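Local coordinates for glucosamine kinase (PDB 6HWJ), which catalyses the magnesium- and ATP-dependent phosphorylation of D-glucosamine to D-glucosamine 6-phosphate, with weaker activity on glucose, at residues R57-L62 against V136-E141; T110-I115 against E122-G127; A153-G158 against H230-A235; A335-V340 against T399-A404. One frame throughout, in Å; residues are numbered along the deposited sequence.

Contact 1. Residues R57-L62 against V136-E141; sequences RWTVPL and VRLPAE
The indole of Trp-58 carries Arg-137 on one face and Val-136 at its edge. Arg-137 CD stands 4.2 Å from the centroid of the six-membered ring and 1° off its normal, a CH-pi contact, while Val-136 CG1 meets Trp-58 CE3 at 4.0 Å. The side chain of Arg-137 is poorly ordered, so this placement is tentative; its guanidinium adds at most a weak cation-pi attraction. The guanidinium of Arg-57 has Glu-141 CA over one face and Pro-139 O at its edge. That oxygen lies within 5° of the plane and accepts from Arg-57 NE at 3.0 Å and Arg-57 NH1 at 2.9 Å; the bend at chi3 (-55°) turns the group onto it. Backbone bonds from Leu-138 N to Arg-57 O (3.1 Å) and from Thr-59 N to Val-136 O (2.8 Å) flank the antiparallel, non-hydrogen-bonded pair Trp-58/Arg-137. They add strand 137-138 to the antiparallel sheet in which strand 57-65 pairs with 45-51. Leu-138 CD2 closes over Thr-59 OG1 at 3.2 Å, a buried hydroxyl without a polar partner in the model; both residues pack on Leu-181. With Glu-174 salt-bridged to Arg-57 NH1, one cation ties the strand to both a carbonyl and a carboxylate.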
loop_
_atom_site.group_PDB
_atom_site.type_symbol
_atom_site.label_atom_id
_atom_site.label_comp_id
_atom_site.label_asym_id
_atom_site.label_seq_id
_atom_site.Cartn_x
_atom_site.Cartn_y
_atom_site.Cartn_z
ATOM N N ARG A 57 0.695 14.672 16.636
ATOM C CA ARG A 57 0.058 15.518 15.635
ATOM C C ARG A 57 -1.051 14.756 14.937
ATOM O O ARG A 57 -0.960 13.542 14.733
ATOM C CB ARG A 57 1.051 16.012 14.583
ATOM C CG ARG A 57 2.039 17.022 15.082
ATOM C CD ARG A 57 2.546 17.893 13.924
ATOM N NE ARG A 57 3.109 17.104 12.829
ATOM C CZ ARG A 57 3.514 17.617 11.670
ATOM N NH1 ARG A 57 4.008 16.825 10.730
ATOM N NH2 ARG A 57 3.417 18.918 11.448
ATOM N N TRP A 58 -2.093 15.493 14.536
ATOM C CA TRP A 58 -3.306 14.892 14.018
ATOM C C TRP A 58 -3.883 15.721 12.876
ATOM O O TRP A 58 -3.864 16.950 12.924
ATOM C CB TRP A 58 -4.389 14.793 15.121
ATOM C CG TRP A 58 -3.923 14.168 16.402
ATOM C CD1 TRP A 58 -3.193 14.770 17.401
ATOM C CD2 TRP A 58 -4.171 12.832 16.834
ATOM N NE1 TRP A 58 -2.984 13.882 18.425
ATOM C CE2 TRP A 58 -3.565 12.683 18.098
ATOM C CE3 TRP A 58 -4.834 11.737 16.266
ATOM C CZ2 TRP A 58 -3.597 11.477 18.808
ATOM C CZ3 TRP A 58 -4.878 10.545 16.985
ATOM C CH2 TRP A 58 -4.264 10.426 18.231
ATOM N N THR A 59 -4.423 15.045 11.873
ATOM C CA THR A 59 -5.278 15.679 10.872
ATOM C C THR A 59 -6.699 15.621 11.398
ATOM O O THR A 59 -7.195 14.535 11.706
ATOM C CB THR A 59 -5.206 14.979 9.518
ATOM O OG1 THR A 59 -3.855 14.966 9.061
ATOM C CG2 THR A 59 -6.098 15.688 8.474
ATOM N N VAL A 60 -7.353 16.775 11.482
ATOM C CA VAL A 60 -8.703 16.804 12.029
ATOM C C VAL A 60 -9.627 17.554 11.084
ATOM O O VAL A 60 -9.444 18.768 10.897
ATOM C CB VAL A 60 -8.729 17.454 13.424
ATOM C CG1 VAL A 60 -10.112 17.257 14.029
ATOM C CG2 VAL A 60 -7.645 16.858 14.327
ATOM N N PRO A 61 -10.624 16.893 10.479
ATOM C CA PRO A 61 -11.671 17.646 9.791
ATOM C C PRO A 61 -12.557 18.311 10.823
ATOM O O PRO A 61 -13.056 17.657 11.742
ATOM C CB PRO A 61 -12.424 16.571 8.985
ATOM C CG PRO A 61 -12.278 15.336 9.824
ATOM C CD PRO A 61 -10.909 15.443 10.496
ATOM N N LEU A 62 -12.738 19.617 10.684
ATOM C CA LEU A 62 -13.395 20.409 11.702
ATOM C C LEU A 62 -14.652 21.072 11.160
ATOM O O LEU A 62 -14.728 21.470 9.988
ATOM C CB LEU A 62 -12.455 21.494 12.250
ATOM C CG LEU A 62 -11.256 20.962 13.026
ATOM C CD1 LEU A 62 -10.185 22.049 13.074
ATOM C CD2 LEU A 62 -11.645 20.530 14.432
ATOM N N VAL A 136 -5.195 10.514 9.765
ATOM C CA VAL A 136 -5.575 10.750 11.158
ATOM C C VAL A 136 -4.311 11.130 11.926
ATOM O O VAL A 136 -4.038 12.317 12.160
ATOM C CB VAL A 136 -6.270 9.519 11.756
ATOM C CG1 VAL A 136 -6.599 9.747 13.229
ATOM C CG2 VAL A 136 -7.529 9.204 10.975
ATOM N N ARG A 137 -3.515 10.137 12.292
ATOM C CA ARG A 137 -2.249 10.399 12.970
ATOM C C ARG A 137 -1.206 10.799 11.935
ATOM O O ARG A 137 -1.073 10.159 10.895
ATOM C CB ARG A 137 -1.804 9.161 13.751
ATOM C CG ARG A 137 -0.523 9.335 14.537
ATOM C CD ARG A 137 -0.666 10.361 15.646
ATOM N NE ARG A 137 0.554 10.452 16.449
ATOM C CZ ARG A 137 0.820 9.686 17.505
ATOM N NH1 ARG A 137 -0.045 8.759 17.899
ATOM N NH2 ARG A 137 1.957 9.848 18.167
ATOM N N LEU A 138 -0.488 11.872 12.212
ATOM C CA LEU A 138 0.576 12.353 11.341
ATOM C C LEU A 138 1.939 12.073 11.967
ATOM O O LEU A 138 2.058 11.928 13.187
ATOM C CB LEU A 138 0.444 13.863 11.112
ATOM C CG LEU A 138 -0.832 14.321 10.388
ATOM C CD1 LEU A 138 -0.958 15.834 10.446
ATOM C CD2 LEU A 138 -0.842 13.813 8.935
ATOM N N PRO A 139 2.997 12.035 11.168
ATOM C CA PRO A 139 4.349 12.011 11.746
ATOM C C PRO A 139 4.687 13.335 12.414
ATOM O O PRO A 139 4.021 14.358 12.211
ATOM C CB PRO A 139 5.255 11.744 10.536
ATOM C CG PRO A 139 4.465 12.211 9.353
ATOM C CD PRO A 139 3.007 11.973 9.693
ATOM N N ALA A 140 5.734 13.300 13.244
ATOM C CA ALA A 140 6.278 14.531 13.799
ATOM C C ALA A 140 6.721 15.463 12.673
ATOM O O ALA A 140 6.974 15.043 11.546
ATOM C CB ALA A 140 7.461 14.228 14.722
ATOM N N GLU A 141 6.814 16.749 12.991
ATOM C CA GLU A 141 7.131 17.743 11.970
ATOM C C GLU A 141 8.502 17.464 11.369
ATOM O O GLU A 141 9.474 17.226 12.089
ATOM C CB GLU A 141 7.086 19.149 12.565
ATOM C CG GLU A 141 7.185 20.262 11.534
ATOM C CD GLU A 141 6.948 21.638 12.136
ATOM O OE1 GLU A 141 6.957 21.757 13.385
ATOM O OE2 GLU A 141 6.747 22.597 11.359
#

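Contact 2. Residues T110-I115 against E122-G127; sequences TGERGI and ESVIVG
Arg-113 and Ile-125 run side by side and point the same way from neighbouring antiparallel strands, so that the tip of the isoleucine meets the flat end of the arginine. Ile-125 CD1 lies over one face of the guanidinium, 3.2 Å from Arg-113 NH1. The bend of Arg-113 at chi3 (64°) folds its end back over that methyl. Ile-115, on the same face of the sheet, crosses Ile-125 at about a right angle. The packing there is tight: Ile-115 CG2 is 3.2 Å from Ile-125 CD1, closer than usual van der Waals contact, and Ile-115 CD1 is 3.7 Å from Ile-125 CG1. CG1 of Ile-115 sits between the backbone N and the carbonyl carbon (chi1 52°), which sends the ethyl branch toward both Ile-125 and Ser-123 CB. On the other face Glu-112 crosses Val-124 obliquely, Glu-112 CB against Val-124 CG1 at 3.9 Å.

Paired backbone bonds fix this register: Arg-113 N to Ile-125 O at 2.8 Å and Ile-125 N to Arg-113 O at 2.7 Å. Gly-127 N adds a bond to Gly-111 O at 2.9 Å. A water spans Ile-115 O and Ser-123 N, where the direct bond from Ile-115 N to Ser-123 O is weak.

The strands form a beta hairpin, with 112-115 outermost in a six-stranded antiparallel sheet and 123-126 beside strand 130-134, which carries the inferred ATP-binding Lys-133. Arg-113 NH1 has a salt bridge to Glu-128 and a weak hydrogen bond to Tyr-187, which also touches Ile-125. Helix 79-88 covers the Val-124 and Val-126 face; Glu-112 OE2 accepts from its Glu-81 N, and OE1 from Gly-76 N and Gly-78 N just before it.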
loop_
_atom_site.group_PDB
_atom_site.type_symbol
_atom_site.label_atom_id
_atom_site.label_comp_id
_atom_site.label_asym_id
_atom_site.label_seq_id
_atom_site.Cartn_x
_atom_site.Cartn_y
_atom_site.Cartn_z
ATOM N N THR A 110 -21.746 16.331 -4.153
ATOM C CA THR A 110 -22.335 16.581 -2.844
ATOM C C THR A 110 -22.974 15.307 -2.317
ATOM O O THR A 110 -23.266 14.383 -3.068
ATOM C CB THR A 110 -23.408 17.691 -2.901
ATOM O OG1 THR A 110 -24.374 17.355 -3.899
ATOM C CG2 THR A 110 -22.784 19.031 -3.254
ATOM N N GLY A 111 -23.209 15.285 -1.017
ATOM C CA GLY A 111 -23.790 14.126 -0.360
ATOM C C GLY A 111 -22.711 13.223 0.208
ATOM O O GLY A 111 -21.807 12.803 -0.516
ATOM N N GLU A 112 -22.782 12.924 1.492
ATOM C CA GLU A 112 -21.733 12.177 2.159
ATOM C C GLU A 112 -22.279 10.897 2.762
ATOM O O GLU A 112 -23.403 10.871 3.278
ATOM C CB GLU A 112 -21.077 13.015 3.271
ATOM C CG GLU A 112 -20.320 14.217 2.763
ATOM C CD GLU A 112 -19.702 15.037 3.878
ATOM O OE1 GLU A 112 -19.988 14.745 5.069
ATOM O OE2 GLU A 112 -18.947 15.974 3.567
ATOM N N ARG A 113 -21.469 9.846 2.710
ATOM C CA ARG A 113 -21.812 8.570 3.328
ATOM C C ARG A 113 -20.536 7.939 3.861
ATOM O O ARG A 113 -19.575 7.746 3.108
ATOM C CB ARG A 113 -22.507 7.657 2.311
ATOM C CG ARG A 113 -22.805 6.262 2.826
ATOM C CD ARG A 113 -23.722 5.497 1.865
ATOM N NE ARG A 113 -23.117 5.241 0.562
ATOM C CZ ARG A 113 -22.328 4.201 0.288
ATOM N NH1 ARG A 113 -21.843 4.037 -0.937
ATOM N NH2 ARG A 113 -22.020 3.324 1.233
ATOM N N GLY A 114 -20.519 7.626 5.156
ATOM C CA GLY A 114 -19.349 7.010 5.749
ATOM C C GLY A 114 -19.260 5.530 5.444
ATOM O O GLY A 114 -20.267 4.843 5.277
ATOM N N ILE A 115 -18.022 5.036 5.366
ATOM C CA ILE A 115 -17.749 3.620 5.142
ATOM C C ILE A 115 -16.543 3.232 5.982
ATOM O O ILE A 115 -15.627 4.034 6.191
ATOM C CB ILE A 115 -17.487 3.273 3.659
ATOM C CG1 ILE A 115 -16.407 4.180 3.083
ATOM C CG2 ILE A 115 -18.778 3.374 2.867
ATOM C CD1 ILE A 115 -15.805 3.657 1.793
ATOM N N GLU A 122 -9.956 7.465 8.122
ATOM C CA GLU A 122 -11.415 7.519 7.957
ATOM C C GLU A 122 -11.765 7.848 6.519
ATOM O O GLU A 122 -11.184 8.790 5.951
ATOM C CB GLU A 122 -12.036 8.569 8.892
ATOM C CG GLU A 122 -13.558 8.678 8.740
ATOM C CD GLU A 122 -14.162 9.797 9.574
ATOM O OE1 GLU A 122 -13.477 10.801 9.800
ATOM O OE2 GLU A 122 -15.323 9.661 10.000
ATOM N N SER A 123 -12.740 7.120 5.957
ATOM C CA SER A 123 -13.138 7.279 4.559
ATOM C C SER A 123 -14.597 7.691 4.456
ATOM O O SER A 123 -15.464 7.112 5.116
ATOM C CB SER A 123 -12.925 5.984 3.763
ATOM O OG SER A 123 -11.542 5.721 3.592
ATOM N N VAL A 124 -14.862 8.660 3.579
ATOM C CA VAL A 124 -16.183 9.230 3.360
ATOM C C VAL A 124 -16.461 9.220 1.861
ATOM O O VAL A 124 -15.686 9.795 1.076
ATOM C CB VAL A 124 -16.276 10.666 3.901
ATOM C CG1 VAL A 124 -17.691 11.223 3.680
ATOM C CG2 VAL A 124 -15.928 10.685 5.386
ATOM N N ILE A 125 -17.556 8.589 1.467
ATOM C CA ILE A 125 -17.985 8.584 0.069
ATOM C C ILE A 125 -18.766 9.863 -0.210
ATOM O O ILE A 125 -19.695 10.217 0.529
ATOM C CB ILE A 125 -18.833 7.337 -0.239
ATOM C CG1 ILE A 125 -18.051 6.068 0.059
ATOM C CG2 ILE A 125 -19.275 7.362 -1.690
ATOM C CD1 ILE A 125 -18.877 4.794 -0.042
ATOM N N VAL A 126 -18.379 10.578 -1.255
ATOM C CA VAL A 126 -19.036 11.833 -1.612
ATOM C C VAL A 126 -19.628 11.697 -3.005
ATOM O O VAL A 126 -18.987 11.165 -3.923
ATOM C CB VAL A 126 -18.051 13.023 -1.535
ATOM C CG1 VAL A 126 -18.807 14.346 -1.636
ATOM C CG2 VAL A 126 -17.289 12.983 -0.238
ATOM N N GLY A 127 -20.869 12.168 -3.151
ATOM C CA GLY A 127 -21.573 12.067 -4.424
ATOM C C GLY A 127 -21.745 10.662 -4.949
ATOM O O GLY A 127 -22.031 10.485 -6.144
HETATM O O HOH W 1 -13.609 5.034 7.782
#

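Contact 3. Residues A153-G158 against H230-A235; sequences AALARG and HAALAA
Helical segments 153-157 and 230-234 cross steeply, their N-to-C directions 107° apart and their axes 8.1 Å from each other at closest approach. Small residues at the crossing are consistent with the short spacing: CA atoms of Gly-158 and Ala-232 come within 4.8 Å. Gly-158 is the first residue after its helix to leave helical backbone angles. Its N is still bonded to Ala-154 O, which keeps the chain end close to the helix as it passes Ala-232. Gly-158 has no side chain, and its CA lies 4.2 Å from Ala-232 CB, so backbone meets methyl directly.

Helix 148-157 is inserted between strands 130-134 and 166-172 of the six-stranded sheet, whereas helix 212-234 belongs to the mainly helical part that follows; the crossing joins the two lobes. With Lys-133 on the preceding strand, this is consistent with an aminoglycoside phosphotransferase-like kinase fold, helix 148-157 probably taking the place of the kinase C helix. Leu-155 also touches Phe-318, which lies between the magnesium ligands Asp-317 and Asp-319 in sequence.

Two leucines and two alanines share most of the contact, with Ala-232 burying the most surface. Leu-155 and Leu-233 approach at a slant, with CD2 of Leu-233 against both CG and CD2 of Leu-155, each at 3.7 Å. Their CG atoms lie anti to the carbonyl carbon (chi1 -67° and -62°), and the branches reach into the interface although neither CB aims straight across it. Ala-154 and Ala-232 do direct their methyls at the opposing helix: Ala-154 CB reaches Leu-233 CD2 at 4.1 Å, and Ala-232 CB rests on Leu-155 CD2 at 4.0 Å. No direct hydrogen bond crosses between the helices.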
loop_
_atom_site.group_PDB
_atom_site.type_symbol
_atom_site.label_atom_id
_atom_site.label_comp_id
_atom_site.label_asym_id
_atom_site.label_seq_id
_atom_site.Cartn_x
_atom_site.Cartn_y
_atom_site.Cartn_z
ATOM N N ALA A 153 0.370 11.251 -7.031
ATOM C CA ALA A 153 0.665 12.381 -7.911
ATOM C C ALA A 153 1.647 11.998 -9.014
ATOM O O ALA A 153 1.454 12.357 -10.186
ATOM C CB ALA A 153 1.208 13.556 -7.090
ATOM N N ALA A 154 2.702 11.260 -8.673
ATOM C CA ALA A 154 3.659 10.852 -9.693
ATOM C C ALA A 154 2.990 9.995 -10.759
ATOM O O ALA A 154 3.259 10.150 -11.959
ATOM C CB ALA A 154 4.829 10.091 -9.048
ATOM N N LEU A 155 2.125 9.075 -10.342
ATOM C CA LEU A 155 1.430 8.220 -11.297
ATOM C C LEU A 155 0.520 9.041 -12.216
ATOM O O LEU A 155 0.554 8.890 -13.443
ATOM C CB LEU A 155 0.622 7.160 -10.532
ATOM C CG LEU A 155 1.503 6.146 -9.787
ATOM C CD1 LEU A 155 0.691 5.332 -8.789
ATOM C CD2 LEU A 155 2.181 5.237 -10.790
ATOM N N ALA A 156 -0.303 9.913 -11.638
ATOM C CA ALA A 156 -1.178 10.760 -12.448
ATOM C C ALA A 156 -0.375 11.602 -13.432
ATOM O O ALA A 156 -0.699 11.655 -14.621
ATOM C CB ALA A 156 -2.023 11.656 -11.534
ATOM N N ARG A 157 0.690 12.259 -12.954
ATOM C CA ARG A 157 1.533 13.061 -13.833
ATOM C C ARG A 157 2.166 12.232 -14.936
ATOM O O ARG A 157 2.455 12.753 -16.030
ATOM C CB ARG A 157 2.638 13.759 -13.024
ATOM N N GLY A 158 2.426 10.958 -14.668
ATOM C CA GLY A 158 3.028 10.096 -15.649
ATOM C C GLY A 158 2.062 9.426 -16.601
ATOM O O GLY A 158 2.491 8.577 -17.387
ATOM N N HIS A 230 5.881 1.450 -12.535
ATOM C CA HIS A 230 7.278 1.761 -12.233
ATOM C C HIS A 230 7.839 2.834 -13.163
ATOM O O HIS A 230 8.586 3.716 -12.727
ATOM C CB HIS A 230 8.134 0.495 -12.305
ATOM C CG HIS A 230 7.928 -0.435 -11.161
ATOM N ND1 HIS A 230 8.293 -1.765 -11.206
ATOM C CD2 HIS A 230 7.403 -0.231 -9.932
ATOM C CE1 HIS A 230 7.999 -2.331 -10.052
ATOM N NE2 HIS A 230 7.451 -1.421 -9.266
ATOM N N ALA A 231 7.498 2.778 -14.446
ATOM C CA ALA A 231 7.995 3.777 -15.383
ATOM C C ALA A 231 7.565 5.174 -14.966
ATOM O O ALA A 231 8.338 6.129 -15.078
ATOM C CB ALA A 231 7.513 3.465 -16.802
ATOM N N ALA A 232 6.332 5.315 -14.484
ATOM C CA ALA A 232 5.850 6.614 -14.046
ATOM C C ALA A 232 6.524 7.041 -12.750
ATOM O O ALA A 232 6.910 8.204 -12.603
ATOM C CB ALA A 232 4.322 6.582 -13.844
ATOM N N LEU A 233 6.638 6.126 -11.783
ATOM C CA LEU A 233 7.276 6.467 -10.518
ATOM C C LEU A 233 8.740 6.814 -10.729
ATOM O O LEU A 233 9.275 7.730 -10.087
ATOM C CB LEU A 233 7.123 5.309 -9.531
ATOM C CG LEU A 233 5.703 4.933 -9.134
ATOM C CD1 LEU A 233 5.709 3.692 -8.278
ATOM C CD2 LEU A 233 4.952 6.069 -8.420
ATOM N N ALA A 234 9.408 6.110 -11.637
ATOM C CA ALA A 234 10.831 6.332 -11.851
ATOM C C ALA A 234 11.113 7.703 -12.450
ATOM O O ALA A 234 12.262 8.161 -12.401
ATOM C CB ALA A 234 11.415 5.245 -12.760
ATOM N N ALA A 235 10.101 8.373 -13.003
ATOM C CA ALA A 235 10.298 9.718 -13.531
ATOM C C ALA A 235 10.671 10.722 -12.446
ATOM O O ALA A 235 11.249 11.768 -12.756
ATOM C CB ALA A 235 9.031 10.185 -14.251
HETATM O O HOH W 2 5.478 10.584 -12.899
#

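Contact 4. Residues A335-V340 against T399-A404; sequences AALDVV and TPLRYA
Leu-401 lays its CD1 methyl over the first turn of segment 335-340, 3.7 Å from Leu-337 N and 4.2 Å from Leu-337 CB. This is helix-helix packing in the mainly helical portion of the kinase, between helices 335-356 and 398-416; the short segments cross at -50° with axes 9.2 Å apart. Ala-336 presents its CB to the same methyl at 4.3 Å, so a single branch spans two successive residues. With CG anti to the carbonyl carbon (chi1 -68°), Leu-401 extends from a CB already directed at the neighbouring helix.

No hydrogen bond crosses the pair of segments. The charged end of Arg-402 instead bonds to Gln-373, with salt bridges to Asp-347, on helix 335-356, and Glu-406, on its own helix. That helix also carries Glu-409, a D-glucosamine ligand, and the side chain of Leu-337 is about 8 Å from that of Asp-300, another.

Val-340 answers from the other helix and meets Leu-401 at about a right angle. Both its methyls flank Leu-401 CB, Val-340 CG2 at 3.8 Å, and Val-340 CG1 also reaches the backbone of the next residue, 3.9 Å from Arg-402 N.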
loop_
_atom_site.group_PDB
_atom_site.type_symbol
_atom_site.label_atom_id
_atom_site.label_comp_id
_atom_site.label_asym_id
_atom_site.label_seq_id
_atom_site.Cartn_x
_atom_site.Cartn_y
_atom_site.Cartn_z
ATOM N N ALA A 335 12.855 -1.664 -7.727
ATOM C CA ALA A 335 11.623 -2.030 -8.414
ATOM C C ALA A 335 11.376 -3.532 -8.341
ATOM O O ALA A 335 10.218 -3.973 -8.260
ATOM C CB ALA A 335 11.673 -1.569 -9.873
ATOM N N ALA A 336 12.440 -4.334 -8.333
ATOM C CA ALA A 336 12.273 -5.772 -8.241
ATOM C C ALA A 336 11.540 -6.185 -6.972
ATOM O O ALA A 336 10.963 -7.280 -6.926
ATOM C CB ALA A 336 13.630 -6.469 -8.311
ATOM N N LEU A 337 11.543 -5.343 -5.938
ATOM C CA LEU A 337 10.777 -5.650 -4.740
ATOM C C LEU A 337 9.286 -5.772 -5.047
ATOM O O LEU A 337 8.624 -6.724 -4.610
ATOM C CB LEU A 337 11.021 -4.574 -3.675
ATOM C CG LEU A 337 10.198 -4.762 -2.398
ATOM C CD1 LEU A 337 10.690 -5.986 -1.622
ATOM C CD2 LEU A 337 10.274 -3.506 -1.505
ATOM N N ASP A 338 8.725 -4.809 -5.791
ATOM C CA ASP A 338 7.324 -4.938 -6.206
ATOM C C ASP A 338 7.141 -6.169 -7.077
ATOM O O ASP A 338 6.108 -6.853 -6.999
ATOM C CB ASP A 338 6.847 -3.705 -6.976
ATOM C CG ASP A 338 6.697 -2.460 -6.105
ATOM O OD1 ASP A 338 6.569 -2.562 -4.861
ATOM O OD2 ASP A 338 6.683 -1.357 -6.702
ATOM N N VAL A 339 8.111 -6.434 -7.958
ATOM C CA VAL A 339 8.002 -7.567 -8.879
ATOM C C VAL A 339 7.859 -8.862 -8.098
ATOM O O VAL A 339 6.952 -9.657 -8.361
ATOM C CB VAL A 339 9.214 -7.613 -9.823
ATOM C CG1 VAL A 339 9.257 -8.916 -10.570
ATOM C CG2 VAL A 339 9.192 -6.434 -10.793
ATOM N N VAL A 340 8.740 -9.082 -7.109
ATOM C CA VAL A 340 8.691 -10.331 -6.365
ATOM C C VAL A 340 7.463 -10.382 -5.477
ATOM O O VAL A 340 6.927 -11.462 -5.213
ATOM C CB VAL A 340 9.975 -10.555 -5.538
ATOM C CG1 VAL A 340 11.191 -10.631 -6.451
ATOM C CG2 VAL A 340 10.139 -9.489 -4.463
ATOM N N THR A 399 15.891 -13.669 -7.137
ATOM C CA THR A 399 15.942 -14.814 -6.226
ATOM C C THR A 399 16.082 -14.387 -4.768
ATOM O O THR A 399 15.279 -14.834 -3.938
ATOM C CB THR A 399 17.051 -15.765 -6.645
ATOM O OG1 THR A 399 16.829 -16.160 -8.006
ATOM C CG2 THR A 399 17.056 -17.019 -5.750
ATOM N N PRO A 400 17.058 -13.558 -4.376
ATOM C CA PRO A 400 17.136 -13.193 -2.949
ATOM C C PRO A 400 15.875 -12.534 -2.415
ATOM O O PRO A 400 15.449 -12.862 -1.303
ATOM C CB PRO A 400 18.356 -12.263 -2.882
ATOM C CG PRO A 400 18.659 -11.860 -4.289
ATOM C CD PRO A 400 18.170 -13.006 -5.161
ATOM N N LEU A 401 15.264 -11.596 -3.158
ATOM C CA LEU A 401 14.072 -10.929 -2.649
ATOM C C LEU A 401 12.869 -11.869 -2.623
ATOM O O LEU A 401 12.017 -11.773 -1.727
ATOM C CB LEU A 401 13.758 -9.696 -3.482
ATOM C CG LEU A 401 14.718 -8.512 -3.420
ATOM C CD1 LEU A 401 14.115 -7.301 -4.146
ATOM C CD2 LEU A 401 15.070 -8.151 -1.976
ATOM N N ARG A 402 12.769 -12.783 -3.587
ATOM C CA ARG A 402 11.663 -13.737 -3.559
ATOM C C ARG A 402 11.771 -14.654 -2.348
ATOM O O ARG A 402 10.787 -14.871 -1.630
ATOM C CB ARG A 402 11.618 -14.539 -4.858
ATOM C CG ARG A 402 10.577 -15.640 -4.861
ATOM C CD ARG A 402 9.141 -15.090 -4.705
ATOM N NE ARG A 402 8.177 -16.182 -4.621
ATOM C CZ ARG A 402 7.659 -16.805 -5.682
ATOM N NH1 ARG A 402 6.816 -17.810 -5.508
ATOM N NH2 ARG A 402 7.971 -16.412 -6.907
ATOM N N TYR A 403 12.972 -15.187 -2.087
ATOM C CA TYR A 403 13.147 -16.017 -0.910
ATOM C C TYR A 403 12.697 -15.262 0.332
ATOM O O TYR A 403 11.998 -15.813 1.182
ATOM C CB TYR A 403 14.612 -16.462 -0.784
ATOM C CG TYR A 403 15.054 -17.533 -1.773
ATOM C CD1 TYR A 403 14.158 -18.113 -2.664
ATOM C CD2 TYR A 403 16.374 -17.978 -1.797
ATOM C CE1 TYR A 403 14.572 -19.101 -3.559
ATOM C CE2 TYR A 403 16.786 -18.961 -2.675
ATOM C CZ TYR A 403 15.878 -19.515 -3.560
ATOM O OH TYR A 403 16.297 -20.495 -4.447
ATOM N N ALA A 404 13.090 -13.988 0.453
ATOM C CA ALA A 404 12.727 -13.203 1.629
ATOM C C ALA A 404 11.211 -13.027 1.731
ATOM O O ALA A 404 10.661 -12.970 2.838
ATOM C CB ALA A 404 13.413 -11.843 1.573
#

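Contacts 1 and 2 are strand pairings, partly buried, and rely on backbone hydrogen bonds, with an arginine guanidinium gripping a carbonyl in contact 1 and lying on an isoleucine methyl in contact 2; contacts 3 and 4 are buried helix crossings, made mainly of alanine, leucine and valine without a direct cross-segment bond. Contacts 1 and 2 belong to different sheets yet touch, Val-136 CG2 lying 4.1 Å from Glu-122 N. Helix 148-157 of contact 3 follows strand 137-138 of contact 1 in sequence, and His-230 NE2 probably hydrogen-bonds Asp-338 OD2 of contact 4 at 2.7 Å. Contacts 1 and 4, about 33 Å apart between centres, lie on opposite sides of the chain's centre.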